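Local structure of N-acetylmuramoyl-l-alanine amidase (Bartonella henselae, 3NE8) at residues T95-S100 / P170-D175. The protein probably acts as a zinc-dependent amidase that cleaves the bond between N-acetylmuramic acid and L-alanine in peptidoglycan, in cell-wall remodelling during division. Residues are numbered along the deposited sequence; the frame is centred on the assembly and turned at random.
Sequences TVYTIS and PHRYAD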
loop_
_atom_site.group_PDB
_atom_site.type_symbol
_atom_site.label_atom_id
_atom_site.label_comp_id
_atom_site.label_asym_id
_atom_site.label_seq_id
_atom_site.Cartn_x
_atom_site.Cartn_y
_atom_site.Cartn_z
ATOM N N THR A 95 -16.469 0.006 10.203
ATOM C CA THR A 95 -15.493 -1.075 10.249
ATOM C C THR A 95 -15.202 -1.521 8.826
ATOM O O THR A 95 -16.095 -1.510 7.971
ATOM C CB THR A 95 -16.050 -2.318 10.994
ATOM O OG1 THR A 95 -16.768 -1.914 12.164
ATOM C CG2 THR A 95 -14.939 -3.266 11.408
ATOM N N VAL A 96 -13.963 -1.935 8.572
ATOM C CA VAL A 96 -13.602 -2.536 7.291
ATOM C C VAL A 96 -13.061 -3.935 7.530
ATOM O O VAL A 96 -12.157 -4.132 8.362
ATOM C CB VAL A 96 -12.565 -1.708 6.514
ATOM C CG1 VAL A 96 -12.363 -2.301 5.122
ATOM C CG2 VAL A 96 -12.987 -0.257 6.418
ATOM N N TYR A 97 -13.607 -4.905 6.809
ATOM C CA TYR A 97 -13.168 -6.291 6.886
ATOM C C TYR A 97 -12.505 -6.732 5.592
ATOM O O TYR A 97 -12.957 -6.403 4.494
ATOM C CB TYR A 97 -14.340 -7.245 7.169
ATOM C CG TYR A 97 -15.019 -7.016 8.492
ATOM C CD1 TYR A 97 -14.678 -7.774 9.605
ATOM C CD2 TYR A 97 -16.000 -6.047 8.633
ATOM C CE1 TYR A 97 -15.304 -7.565 10.829
ATOM C CE2 TYR A 97 -16.625 -5.830 9.843
ATOM C CZ TYR A 97 -16.274 -6.589 10.944
ATOM O OH TYR A 97 -16.879 -6.378 12.173
ATOM N N THR A 98 -11.418 -7.482 5.736
ATOM C CA THR A 98 -10.806 -8.205 4.626
ATOM C C THR A 98 -10.933 -9.703 4.889
ATOM O O THR A 98 -11.312 -10.107 5.996
ATOM C CB THR A 98 -9.331 -7.817 4.448
ATOM O OG1 THR A 98 -8.663 -7.853 5.718
ATOM C CG2 THR A 98 -9.242 -6.413 3.898
ATOM N N ILE A 99 -10.613 -10.526 3.896
ATOM C CA ILE A 99 -10.807 -11.960 4.037
ATOM C C ILE A 99 -9.632 -12.614 4.761
ATOM O O ILE A 99 -8.484 -12.173 4.647
ATOM C CB ILE A 99 -11.030 -12.639 2.674
ATOM C CG1 ILE A 99 -11.648 -14.031 2.867
ATOM C CG2 ILE A 99 -9.728 -12.706 1.882
ATOM C CD1 ILE A 99 -12.157 -14.671 1.594
ATOM N N SER A 100 -9.927 -13.670 5.508
ATOM C CA SER A 100 -8.911 -14.466 6.184
ATOM C C SER A 100 -9.562 -15.773 6.592
ATOM O O SER A 100 -10.750 -15.804 6.910
ATOM C CB SER A 100 -8.413 -13.752 7.434
ATOM O OG SER A 100 -7.448 -14.543 8.111
ATOM N N PRO A 170 -10.567 -0.968 13.857
ATOM C CA PRO A 170 -11.522 -0.840 12.748
ATOM C C PRO A 170 -11.161 -1.635 11.495
ATOM O O PRO A 170 -12.012 -1.723 10.606
ATOM C CB PRO A 170 -11.508 0.663 12.457
ATOM C CG PRO A 170 -10.133 1.084 12.822
ATOM C CD PRO A 170 -9.763 0.253 14.035
ATOM N N HIS A 171 -9.954 -2.184 11.403
ATOM C CA HIS A 171 -9.665 -3.150 10.353
ATOM C C HIS A 171 -9.674 -4.552 10.941
ATOM O O HIS A 171 -8.793 -4.901 11.725
ATOM C CB HIS A 171 -8.334 -2.879 9.647
ATOM C CG HIS A 171 -7.966 -3.944 8.663
ATOM N ND1 HIS A 171 -6.680 -4.419 8.510
ATOM C CD2 HIS A 171 -8.736 -4.675 7.825
ATOM C CE1 HIS A 171 -6.672 -5.370 7.592
ATOM N NE2 HIS A 171 -7.909 -5.544 7.160
ATOM N N ARG A 172 -10.677 -5.339 10.568
ATOM C CA ARG A 172 -10.832 -6.703 11.048
ATOM C C ARG A 172 -10.864 -7.667 9.870
ATOM O O ARG A 172 -10.767 -7.258 8.709
ATOM C CB ARG A 172 -12.089 -6.823 11.913
ATOM C CG ARG A 172 -12.053 -5.887 13.108
ATOM C CD ARG A 172 -13.210 -6.077 14.060
ATOM N NE ARG A 172 -13.142 -5.098 15.144
ATOM C CZ ARG A 172 -13.678 -5.267 16.348
ATOM N NH1 ARG A 172 -14.325 -6.386 16.643
ATOM N NH2 ARG A 172 -13.560 -4.307 17.255
ATOM N N TYR A 173 -10.982 -8.958 10.153
ATOM C CA TYR A 173 -10.970 -9.942 9.077
ATOM C C TYR A 173 -11.588 -11.256 9.514
ATOM O O TYR A 173 -11.573 -11.611 10.696
ATOM C CB TYR A 173 -9.557 -10.148 8.510
ATOM C CG TYR A 173 -8.481 -10.268 9.557
ATOM C CD1 TYR A 173 -8.182 -11.488 10.139
ATOM C CD2 TYR A 173 -7.748 -9.156 9.947
ATOM C CE1 TYR A 173 -7.188 -11.598 11.104
ATOM C CE2 TYR A 173 -6.754 -9.254 10.906
ATOM C CZ TYR A 173 -6.484 -10.477 11.474
ATOM O OH TYR A 173 -5.495 -10.589 12.429
ATOM N N ALA A 174 -12.175 -11.951 8.551
ATOM C CA ALA A 174 -12.783 -13.249 8.783
ATOM C C ALA A 174 -13.111 -13.844 7.428
ATOM O O ALA A 174 -12.874 -13.218 6.395
ATOM C CB ALA A 174 -14.040 -13.127 9.648
ATOM N N ASP A 175 -13.656 -15.055 7.429
ATOM C CA ASP A 175 -13.845 -15.807 6.198
ATOM C C ASP A 175 -15.176 -15.460 5.516
ATOM O O ASP A 175 -16.085 -16.290 5.429
ATOM C CB ASP A 175 -13.754 -17.302 6.517
ATOM C CG ASP A 175 -13.678 -18.167 5.281
ATOM O OD1 ASP A 175 -13.290 -17.674 4.203
ATOM O OD2 ASP A 175 -14.001 -19.368 5.403
#
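Pro170 O accepts Val96 N at 2.8 Å in an almost straight bond (177° at the hydrogen), while the methyl CG2 of Thr95 rests against the same oxygen. At His171, CG stands anti to the backbone N (chi1 174°), which brings the imidazole within bonding distance of the Thr98 hydroxyl; His171 NE2 and Thr98 OG1 then hydrogen-bond at 2.8 Å near the ring plane, with Val96 O also at the ring edge. ND1 bonds Lys229 of the second subunit, so both ring nitrogens are engaged and the ring's rotation is probably fixed. Arg172 joins the ladder through its backbone, N to Val96 O at 2.9 Å and O to Thr98 N at 3.1 Å. Its side chain runs alongside Tyr97, Arg172 CB lying 3.5 Å from Tyr97 CE1 and the guanidinium inclined 66° to the phenol ring; the guanidinium pairs with Asp105 through NH1 and with Asn168 O through NH2, and Tyr193 bonds the phenol hydroxyl. On the face shared by His171 and Thr98, Tyr173 CD1 meets Ser100 CB at 3.5 Å. Ala174 N reaches Thr98 O at 3.3 Å, and Ala174 O receives Ser100 N from well above its carbonyl plane. Asp175, salt-bridged to Lys180, ends the segment beside Ile99. Helices 106-116 and 135-161 pack on the two faces of this parallel pair, whose strand 170-174 is outermost in the chain's mixed sheet, in the alpha/beta fold of zinc-dependent amidases.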